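Local coordinates for protein hydrolase (Rhizobium meliloti, PDB 5HOE) that removes acetyl groups from carbohydrates as an octameric acetylesterase, probably by the serine-hydrolase chemistry of the SGNH (GDSL-like) family, at residues S18-W30 and L40-M52. Residues are numbered along the deposited sequence; the frame is centred on the assembly and turned at random. Where two conformers were deposited one is given.
Sequences SVLCFGDSLTWGW and LRYPYEQRWTGAM. With PO4 (phosphate ion), chain E.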
ATOM      1  N   SER A  18       7.744  31.250 -21.722  1.00 23.84           N
ATOM      2  CA  SER A  18       6.577  30.574 -21.185  1.00 21.52           C
ATOM      3  C   SER A  18       6.605  30.617 -19.666  1.00 18.71           C
ATOM      4  O   SER A  18       7.658  30.412 -19.034  1.00 17.72           O
ATOM      5  CB  SER A  18       6.550  29.130 -21.693  1.00 24.25           C
ATOM      6  OG  SER A  18       6.309  29.150 -23.090  1.00 27.53           O
ATOM      7  N   VAL A  19       5.441  30.919 -19.094  1.00 16.73           N
ATOM      8  CA  VAL A  19       5.278  31.080 -17.661  1.00 17.74           C
ATOM      9  C   VAL A  19       4.096  30.222 -17.206  1.00 16.67           C
ATOM     10  O   VAL A  19       2.956  30.452 -17.631  1.00 17.96           O
ATOM     11  CB  VAL A  19       5.056  32.551 -17.275  1.00 18.86           C
ATOM     12  CG1 VAL A  19       4.967  32.671 -15.772  1.00 20.32           C
ATOM     13  CG2 VAL A  19       6.186  33.434 -17.833  1.00 18.21           C
ATOM     14  N   LEU A  20       4.366  29.254 -16.328  1.00 16.37           N
ATOM     15  CA  LEU A  20       3.343  28.381 -15.769  1.00 16.76           C
ATOM     16  C   LEU A  20       2.849  28.958 -14.447  1.00 15.03           C
ATOM     17  O   LEU A  20       3.646  29.229 -13.547  1.00 16.83           O
ATOM     18  CB  LEU A  20       3.941  26.992 -15.520  1.00 16.32           C
ATOM     19  CG  LEU A  20       3.051  26.004 -14.737  1.00 18.95           C
ATOM     20  CD1 LEU A  20       1.795  25.743 -15.515  1.00 21.52           C
ATOM     21  CD2 LEU A  20       3.769  24.688 -14.418  1.00 20.91           C
ATOM     22  N   CYS A  21       1.532  29.122 -14.323  1.00 15.35           N
ATOM     23  CA  CYS A  21       0.930  29.679 -13.113  1.00 15.16           C
ATOM     24  C   CYS A  21       0.216  28.569 -12.337  1.00 13.59           C
ATOM     25  O   CYS A  21      -0.862  28.119 -12.728  1.00 16.62           O
ATOM     26  CB  CYS A  21      -0.027  30.800 -13.484  1.00 15.87           C
ATOM     27  SG  CYS A  21       0.767  32.153 -14.402  1.00 17.48           S
ATOM     28  N   PHE A  22       0.826  28.120 -11.247  1.00 14.21           N
ATOM     29  CA  PHE A  22       0.337  26.967 -10.486  1.00 12.29           C
ATOM     30  C   PHE A  22      -0.317  27.430  -9.182  1.00 13.77           C
ATOM     31  O   PHE A  22       0.352  28.020  -8.328  1.00 15.01           O
ATOM     32  CB  PHE A  22       1.506  26.021 -10.204  1.00 13.78           C
ATOM     33  CG  PHE A  22       1.091  24.635  -9.741  1.00 14.62           C
ATOM     34  CD1 PHE A  22       0.381  23.784 -10.586  1.00 15.40           C
ATOM     35  CD2 PHE A  22       1.448  24.158  -8.488  1.00 15.76           C
ATOM     36  CE1 PHE A  22       0.015  22.515 -10.169  1.00 15.49           C
ATOM     37  CE2 PHE A  22       1.079  22.889  -8.083  1.00 14.58           C
ATOM     38  CZ  PHE A  22       0.380  22.070  -8.936  1.00 15.84           C
ATOM     39  N   GLY A  23      -1.618  27.167  -9.027  1.00 12.50           N
ATOM     40  CA  GLY A  23      -2.325  27.697  -7.881  1.00 13.82           C
ATOM     41  C   GLY A  23      -3.616  26.982  -7.530  1.00 11.79           C
ATOM     42  O   GLY A  23      -3.917  25.880  -8.026  1.00 13.13           O
ATOM     43  N   ASP A  24      -4.393  27.640  -6.666  1.00 13.04           N
ATOM     44  CA  ASP A  24      -5.667  27.161  -6.138  1.00 13.22           C
ATOM     45  C   ASP A  24      -6.809  28.015  -6.714  1.00 13.85           C
ATOM     46  O   ASP A  24      -6.688  28.500  -7.847  1.00 15.50           O
ATOM     47  CB  ASP A  24      -5.599  27.105  -4.610  1.00 15.55           C
ATOM     48  CG  ASP A  24      -5.282  28.447  -3.977  1.00 15.49           C
ATOM     49  OD1 ASP A  24      -5.591  29.515  -4.558  1.00 14.86           O
ATOM     50  OD2 ASP A  24      -4.721  28.420  -2.867  1.00 17.30           O
ATOM     51  N   SER A  25      -7.920  28.173  -5.960  1.00 13.69           N
ATOM     52  CA  SER A  25      -9.045  28.965  -6.457  0.54 15.71           C
ATOM     53  C   SER A  25      -8.657  30.410  -6.757  1.00 16.51           C
ATOM     54  O   SER A  25      -9.313  31.067  -7.584  1.00 17.46           O
ATOM     55  CB  SER A  25     -10.196  28.958  -5.453  0.54 17.03           C
ATOM     56  OG  SER A  25      -9.769  29.479  -4.201  0.54 17.64           O
ATOM     57  N   LEU A  26      -7.652  30.949  -6.058  1.00 15.85           N
ATOM     58  CA  LEU A  26      -7.255  32.324  -6.351  1.00 18.07           C
ATOM     59  C   LEU A  26      -6.696  32.443  -7.760  1.00 16.47           C
ATOM     60  O   LEU A  26      -6.780  33.519  -8.372  1.00 18.14           O
ATOM     61  CB  LEU A  26      -6.201  32.820  -5.365  1.00 19.58           C
ATOM     62  CG  LEU A  26      -6.515  32.702  -3.882  1.00 22.46           C
ATOM     63  CD1 LEU A  26      -5.306  33.134  -3.044  1.00 23.37           C
ATOM     64  CD2 LEU A  26      -7.766  33.494  -3.551  1.00 22.56           C
ATOM     65  N   THR A  27      -6.135  31.351  -8.288  1.00 15.60           N
ATOM     66  CA  THR A  27      -5.588  31.306  -9.640  1.00 16.78           C
ATOM     67  C   THR A  27      -6.627  30.821 -10.647  1.00 15.91           C
ATOM     68  O   THR A  27      -6.747  31.393 -11.738  1.00 17.08           O
ATOM     69  CB  THR A  27      -4.328  30.435  -9.639  1.00 17.13           C
ATOM     70  OG1 THR A  27      -3.337  31.049  -8.787  1.00 15.34           O
ATOM     71  CG2 THR A  27      -3.748  30.310 -11.025  1.00 16.62           C
ATOM     72  N   TRP A  28      -7.390  29.787 -10.300  1.00 15.83           N
ATOM     73  CA  TRP A  28      -8.522  29.369 -11.135  1.00 16.54           C
ATOM     74  C   TRP A  28      -9.488  30.529 -11.382  1.00 17.86           C
ATOM     75  O   TRP A  28      -9.977  30.721 -12.502  1.00 17.91           O
ATOM     76  CB  TRP A  28      -9.263  28.197 -10.472  1.00 16.03           C
ATOM     77  CG  TRP A  28     -10.410  27.662 -11.308  1.00 13.81           C
ATOM     78  CD1 TRP A  28     -10.308  26.882 -12.425  1.00 15.50           C
ATOM     79  CD2 TRP A  28     -11.817  27.872 -11.093  1.00 13.81           C
ATOM     80  NE1 TRP A  28     -11.555  26.593 -12.919  1.00 14.86           N
ATOM     81  CE2 TRP A  28     -12.499  27.201 -12.135  1.00 14.54           C
ATOM     82  CE3 TRP A  28     -12.568  28.582 -10.137  1.00 16.34           C
ATOM     83  CZ2 TRP A  28     -13.887  27.195 -12.239  1.00 17.48           C
ATOM     84  CZ3 TRP A  28     -13.954  28.580 -10.255  1.00 17.52           C
ATOM     85  CH2 TRP A  28     -14.597  27.894 -11.304  1.00 17.51           C
ATOM     86  N   GLY A  29      -9.768  31.317 -10.342  1.00 17.46           N
ATOM     87  CA  GLY A  29     -10.612  32.494 -10.490  1.00 18.13           C
ATOM     88  C   GLY A  29     -12.006  32.306  -9.931  1.00 16.17           C
ATOM     89  O   GLY A  29     -13.003  32.589 -10.607  1.00 17.13           O
ATOM     90  N   TRP A  30     -12.080  31.859  -8.681  1.00 17.90           N
ATOM     91  CA  TRP A  30     -13.345  31.669  -7.978  1.00 18.02           C
ATOM     92  C   TRP A  30     -13.990  33.023  -7.675  1.00 16.77           C
ATOM     93  O   TRP A  30     -13.426  33.839  -6.940  1.00 17.56           O
ATOM     94  CB  TRP A  30     -13.061  30.925  -6.675  1.00 17.22           C
ATOM     95  CG  TRP A  30     -14.245  30.637  -5.790  1.00 16.26           C
ATOM     96  CD1 TRP A  30     -14.970  31.529  -5.080  1.00 16.96           C
ATOM     97  CD2 TRP A  30     -14.790  29.349  -5.494  1.00 16.74           C
ATOM     98  NE1 TRP A  30     -15.959  30.885  -4.372  1.00 17.59           N
ATOM     99  CE2 TRP A  30     -15.872  29.542  -4.617  1.00 16.98           C
ATOM    100  CE3 TRP A  30     -14.480  28.048  -5.912  1.00 18.36           C
ATOM    101  CZ2 TRP A  30     -16.646  28.483  -4.138  1.00 18.06           C
ATOM    102  CZ3 TRP A  30     -15.253  27.003  -5.454  1.00 19.13           C
ATOM    103  CH2 TRP A  30     -16.323  27.225  -4.570  1.00 19.64           C
ATOM    104  N   LEU A  40     -19.200  30.519 -10.124  1.00 21.31           N
ATOM    105  CA  LEU A  40     -18.692  30.584 -11.484  1.00 20.12           C
ATOM    106  C   LEU A  40     -17.256  31.091 -11.477  1.00 18.78           C
ATOM    107  O   LEU A  40     -16.738  31.534 -10.452  1.00 17.28           O
ATOM    108  CB  LEU A  40     -19.559  31.531 -12.312  1.00 21.16           C
ATOM    109  CG  LEU A  40     -21.030  31.140 -12.438  1.00 24.24           C
ATOM    110  CD1 LEU A  40     -21.824  32.302 -12.995  1.00 26.08           C
ATOM    111  CD2 LEU A  40     -21.208  29.905 -13.334  1.00 26.81           C
ATOM    112  N   ARG A  41     -16.620  31.003 -12.648  1.00 18.60           N
ATOM    113  CA  ARG A  41     -15.230  31.389 -12.864  1.00 17.72           C
ATOM    114  C   ARG A  41     -15.152  32.784 -13.471  1.00 17.81           C
ATOM    115  O   ARG A  41     -15.914  33.119 -14.385  1.00 18.85           O
ATOM    116  CB  ARG A  41     -14.572  30.399 -13.830  1.00 17.92           C
ATOM    117  CG  ARG A  41     -13.041  30.447 -13.854  1.00 16.49           C
ATOM    118  CD  ARG A  41     -12.506  29.414 -14.825  1.00 16.50           C
ATOM    119  NE  ARG A  41     -11.057  29.348 -14.761  1.00 16.89           N
ATOM    120  CZ  ARG A  41     -10.303  28.601 -15.543  1.00 18.13           C
ATOM    121  NH1 ARG A  41     -10.869  27.829 -16.471  1.00 20.80           N
ATOM    122  NH2 ARG A  41      -8.976  28.619 -15.380  1.00 17.71           N
ATOM    123  N   TYR A  42     -14.211  33.588 -12.984  1.00 17.93           N
ATOM    124  CA  TYR A  42     -13.954  34.869 -13.629  1.00 18.39           C
ATOM    125  C   TYR A  42     -13.512  34.632 -15.073  1.00 20.06           C
ATOM    126  O   TYR A  42     -12.782  33.678 -15.349  1.00 19.94           O
ATOM    127  CB  TYR A  42     -12.824  35.623 -12.915  1.00 19.11           C
ATOM    128  CG  TYR A  42     -13.214  36.325 -11.636  1.00 17.20           C
ATOM    129  CD1 TYR A  42     -14.019  37.454 -11.669  1.00 18.13           C
ATOM    130  CD2 TYR A  42     -12.759  35.884 -10.393  1.00 17.37           C
ATOM    131  CE1 TYR A  42     -14.372  38.109 -10.502  1.00 18.40           C
ATOM    132  CE2 TYR A  42     -13.097  36.545  -9.230  1.00 15.57           C
ATOM    133  CZ  TYR A  42     -13.903  37.642  -9.284  1.00 16.49           C
ATOM    134  OH  TYR A  42     -14.261  38.277  -8.109  1.00 17.76           O
ATOM    135  N   PRO A  43     -13.901  35.491 -16.012  1.00 21.78           N
ATOM    136  CA  PRO A  43     -13.295  35.424 -17.345  1.00 22.37           C
ATOM    137  C   PRO A  43     -11.807  35.743 -17.274  1.00 21.10           C
ATOM    138  O   PRO A  43     -11.325  36.371 -16.333  1.00 20.70           O
ATOM    139  CB  PRO A  43     -14.059  36.483 -18.141  1.00 23.59           C
ATOM    140  CG  PRO A  43     -14.535  37.440 -17.128  1.00 24.42           C
ATOM    141  CD  PRO A  43     -14.792  36.655 -15.871  1.00 23.20           C
ATOM    142  N   TYR A  44     -11.083  35.289 -18.303  1.00 18.70           N
ATOM    143  CA  TYR A  44      -9.626  35.355 -18.303  1.00 20.49           C
ATOM    144  C   TYR A  44      -9.109  36.749 -17.976  1.00 21.95           C
ATOM    145  O   TYR A  44      -8.167  36.896 -17.186  1.00 21.87           O
ATOM    146  CB  TYR A  44      -9.124  34.899 -19.667  1.00 21.84           C
ATOM    147  CG  TYR A  44      -7.629  34.850 -19.836  1.00 23.00           C
ATOM    148  CD1 TYR A  44      -6.833  34.058 -19.012  1.00 22.99           C
ATOM    149  CD2 TYR A  44      -7.009  35.592 -20.821  1.00 23.14           C
ATOM    150  CE1 TYR A  44      -5.470  34.000 -19.174  1.00 23.40           C
ATOM    151  CE2 TYR A  44      -5.629  35.530 -21.007  1.00 24.62           C
ATOM    152  CZ  TYR A  44      -4.868  34.734 -20.176  1.00 23.86           C
ATOM    153  OH  TYR A  44      -3.505  34.659 -20.336  1.00 24.60           O
ATOM    154  N   GLU A  45      -9.716  37.787 -18.556  1.00 24.02           N
ATOM    155  CA  GLU A  45      -9.198  39.137 -18.354  1.00 24.28           C
ATOM    156  C   GLU A  45      -9.487  39.691 -16.971  1.00 22.93           C
ATOM    157  O   GLU A  45      -8.992  40.769 -16.648  1.00 26.60           O
ATOM    158  CB  GLU A  45      -9.704  40.092 -19.438  1.00 27.43           C
ATOM    159  CG  GLU A  45      -9.200  39.765 -20.845  1.00 30.65           C
ATOM    160  CD  GLU A  45      -7.670  39.697 -20.966  1.00 36.10           C
ATOM    161  OE1 GLU A  45      -6.940  40.188 -20.074  1.00 37.70           O
ATOM    162  OE2 GLU A  45      -7.187  39.136 -21.971  1.00 39.37           O
ATOM    163  N   GLN A  46     -10.229  38.969 -16.138  1.00 21.51           N
ATOM    164  CA  GLN A  46     -10.476  39.352 -14.757  1.00 21.05           C
ATOM    165  C   GLN A  46      -9.776  38.419 -13.779  1.00 19.60           C
ATOM    166  O   GLN A  46     -10.018  38.502 -12.566  1.00 20.12           O
ATOM    167  CB  GLN A  46     -11.977  39.390 -14.487  1.00 22.01           C
ATOM    168  CG  GLN A  46     -12.667  40.582 -15.140  1.00 25.07           C
ATOM    169  CD  GLN A  46     -14.094  40.725 -14.693  1.00 29.62           C
ATOM    170  OE1 GLN A  46     -14.734  39.745 -14.324  1.00 31.76           O
ATOM    171  NE2 GLN A  46     -14.602  41.952 -14.708  1.00 32.35           N
ATOM    172  N   ARG A  47      -8.949  37.512 -14.289  1.00 20.56           N
ATOM    173  CA  ARG A  47      -8.092  36.661 -13.479  1.00 20.41           C
ATOM    174  C   ARG A  47      -6.725  37.321 -13.353  1.00 20.83           C
ATOM    175  O   ARG A  47      -6.321  38.111 -14.212  1.00 19.88           O
ATOM    176  CB  ARG A  47      -7.939  35.285 -14.130  1.00 22.46           C
ATOM    177  CG  ARG A  47      -9.262  34.639 -14.526  1.00 24.26           C
ATOM    178  CD  ARG A  47      -9.247  33.127 -14.520  1.00 25.17           C
ATOM    179  NE  ARG A  47      -8.790  32.498 -15.756  1.00 25.51           N
ATOM    180  CZ  ARG A  47      -9.577  32.038 -16.729  1.00 25.80           C
ATOM    181  NH1 ARG A  47     -10.904  32.170 -16.685  1.00 27.73           N
ATOM    182  NH2 ARG A  47      -9.022  31.470 -17.787  1.00 25.57           N
ATOM    183  N   TRP A  48      -6.003  36.996 -12.280  1.00 19.78           N
ATOM    184  CA  TRP A  48      -4.677  37.586 -12.152  1.00 18.07           C
ATOM    185  C   TRP A  48      -3.773  37.125 -13.286  1.00 17.54           C
ATOM    186  O   TRP A  48      -2.979  37.916 -13.810  1.00 18.10           O
ATOM    187  CB  TRP A  48      -4.072  37.347 -10.769  1.00 16.64           C
ATOM    188  CG  TRP A  48      -3.502  35.962 -10.460  1.00 15.53           C
ATOM    189  CD1 TRP A  48      -4.082  35.009  -9.656  1.00 15.70           C
ATOM    190  CD2 TRP A  48      -2.233  35.425 -10.851  1.00 15.80           C
ATOM    191  NE1 TRP A  48      -3.256  33.918  -9.534  1.00 16.43           N
ATOM    192  CE2 TRP A  48      -2.120  34.142 -10.267  1.00 15.60           C
ATOM    193  CE3 TRP A  48      -1.193  35.886 -11.662  1.00 17.13           C
ATOM    194  CZ2 TRP A  48      -1.005  33.318 -10.466  1.00 15.98           C
ATOM    195  CZ3 TRP A  48      -0.074  35.077 -11.842  1.00 17.46           C
ATOM    196  CH2 TRP A  48       0.004  33.800 -11.259  1.00 15.48           C
ATOM    197  N   THR A  49      -3.948  35.884 -13.732  1.00 18.37           N
ATOM    198  CA  THR A  49      -3.143  35.349 -14.822  1.00 18.11           C
ATOM    199  C   THR A  49      -3.353  36.149 -16.108  1.00 18.64           C
ATOM    200  O   THR A  49      -2.385  36.511 -16.797  1.00 20.08           O
ATOM    201  CB  THR A  49      -3.542  33.894 -15.023  1.00 18.38           C
ATOM    202  OG1 THR A  49      -4.972  33.835 -15.103  1.00 19.62           O
ATOM    203  CG2 THR A  49      -3.040  33.006 -13.853  1.00 19.98           C
ATOM    204  N   GLY A  50      -4.614  36.446 -16.449  1.00 18.47           N
ATOM    205  CA  GLY A  50      -4.890  37.180 -17.680  1.00 19.89           C
ATOM    206  C   GLY A  50      -4.461  38.632 -17.601  1.00 18.59           C
ATOM    207  O   GLY A  50      -4.013  39.217 -18.599  1.00 20.13           O
ATOM    208  N   ALA A  51      -4.608  39.235 -16.426  1.00 19.78           N
ATOM    209  CA  ALA A  51      -4.113  40.586 -16.191  1.00 20.14           C
ATOM    210  C   ALA A  51      -2.589  40.648 -16.247  1.00 19.27           C
ATOM    211  O   ALA A  51      -2.023  41.618 -16.768  1.00 21.51           O
ATOM    212  CB  ALA A  51      -4.625  41.088 -14.838  1.00 20.29           C
ATOM    213  N   MET A  52      -1.906  39.641 -15.696  1.00 19.39           N
ATOM    214  CA  MET A  52      -0.449  39.581 -15.808  1.00 19.78           C
ATOM    215  C   MET A  52      -0.033  39.426 -17.263  1.00 19.70           C
ATOM    216  O   MET A  52       0.889  40.117 -17.737  1.00 20.84           O
ATOM    217  CB  MET A  52       0.086  38.410 -14.978  1.00 17.88           C
ATOM    218  CG  MET A  52       1.605  38.323 -14.964  1.00 18.51           C
ATOM    219  SD  MET A  52       2.279  36.757 -14.402  1.00 18.18           S
ATOM    220  CE  MET A  52       1.661  35.607 -15.625  1.00 19.64           C
TER
HETATM  221  P   PO4 E 301     -10.093  27.593  -2.275  1.00 30.84           P
HETATM  222  O1  PO4 E 301      -8.934  27.159  -3.126  1.00 20.59           O
HETATM  223  O2  PO4 E 301      -9.637  28.668  -1.324  1.00 63.45           O
HETATM  224  O3  PO4 E 301     -11.356  28.000  -2.992  1.00 23.18           O
HETATM  225  O4  PO4 E 301     -10.655  26.435  -1.516  1.00 26.60           O
HETATM  226  O   HOH W   1      -7.283  34.548 -10.947  1.00 24.55           O
HETATM  227  O   HOH W   2      -6.839  29.987 -14.095  1.00 21.60           O
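The guanidinium of Arg41 lies flat on the indole of Trp28, planes 7° apart and centres 4.0 Å apart, beside the GDSL motif (block I) of this SGNH-hydrolase fold, where strand 17-23 runs through Asp24 into the short helix 25-28. Fully extended from a CG anti to its backbone N (chi1 -164°), Arg41 lays its CG over the six-membered ring as a CH-pi contact and sends NE to Trp28 O (2.9 Å) in a nearly straight bond. The other guanidinium face rests against Arg47, whose NH2 forms a salt bridge with Glu64 and whose NH1 donates to Tyr42 O. A phenylalanine in place of Trp28 would probably leave Arg41 with less flat surface to stack on and deprive Leu96 O of a neighbouring subunit of its weak bond from the indole NE1. Next along, Tyr42 N bonds Gly29 O at 2.8 Å. With its positive phi, Gly29 would jam any CB against Trp28 O, and that CB would also run into Arg47 CD. Deeper in, Cys21 SG sits 3.6 Å from Trp48 CH2 and also touches Met52 CE, packing helix 48-56 on the central sheet, while Trp48 NE1 donates almost in the ring plane to Thr27 OG1 at 3.0 Å. Behind this shell lies Ser25, probably the nucleophile of the catalytic triad, with His209 nearby; just before it, Asp24 OD1 caps the short helix by accepting from Leu26 N.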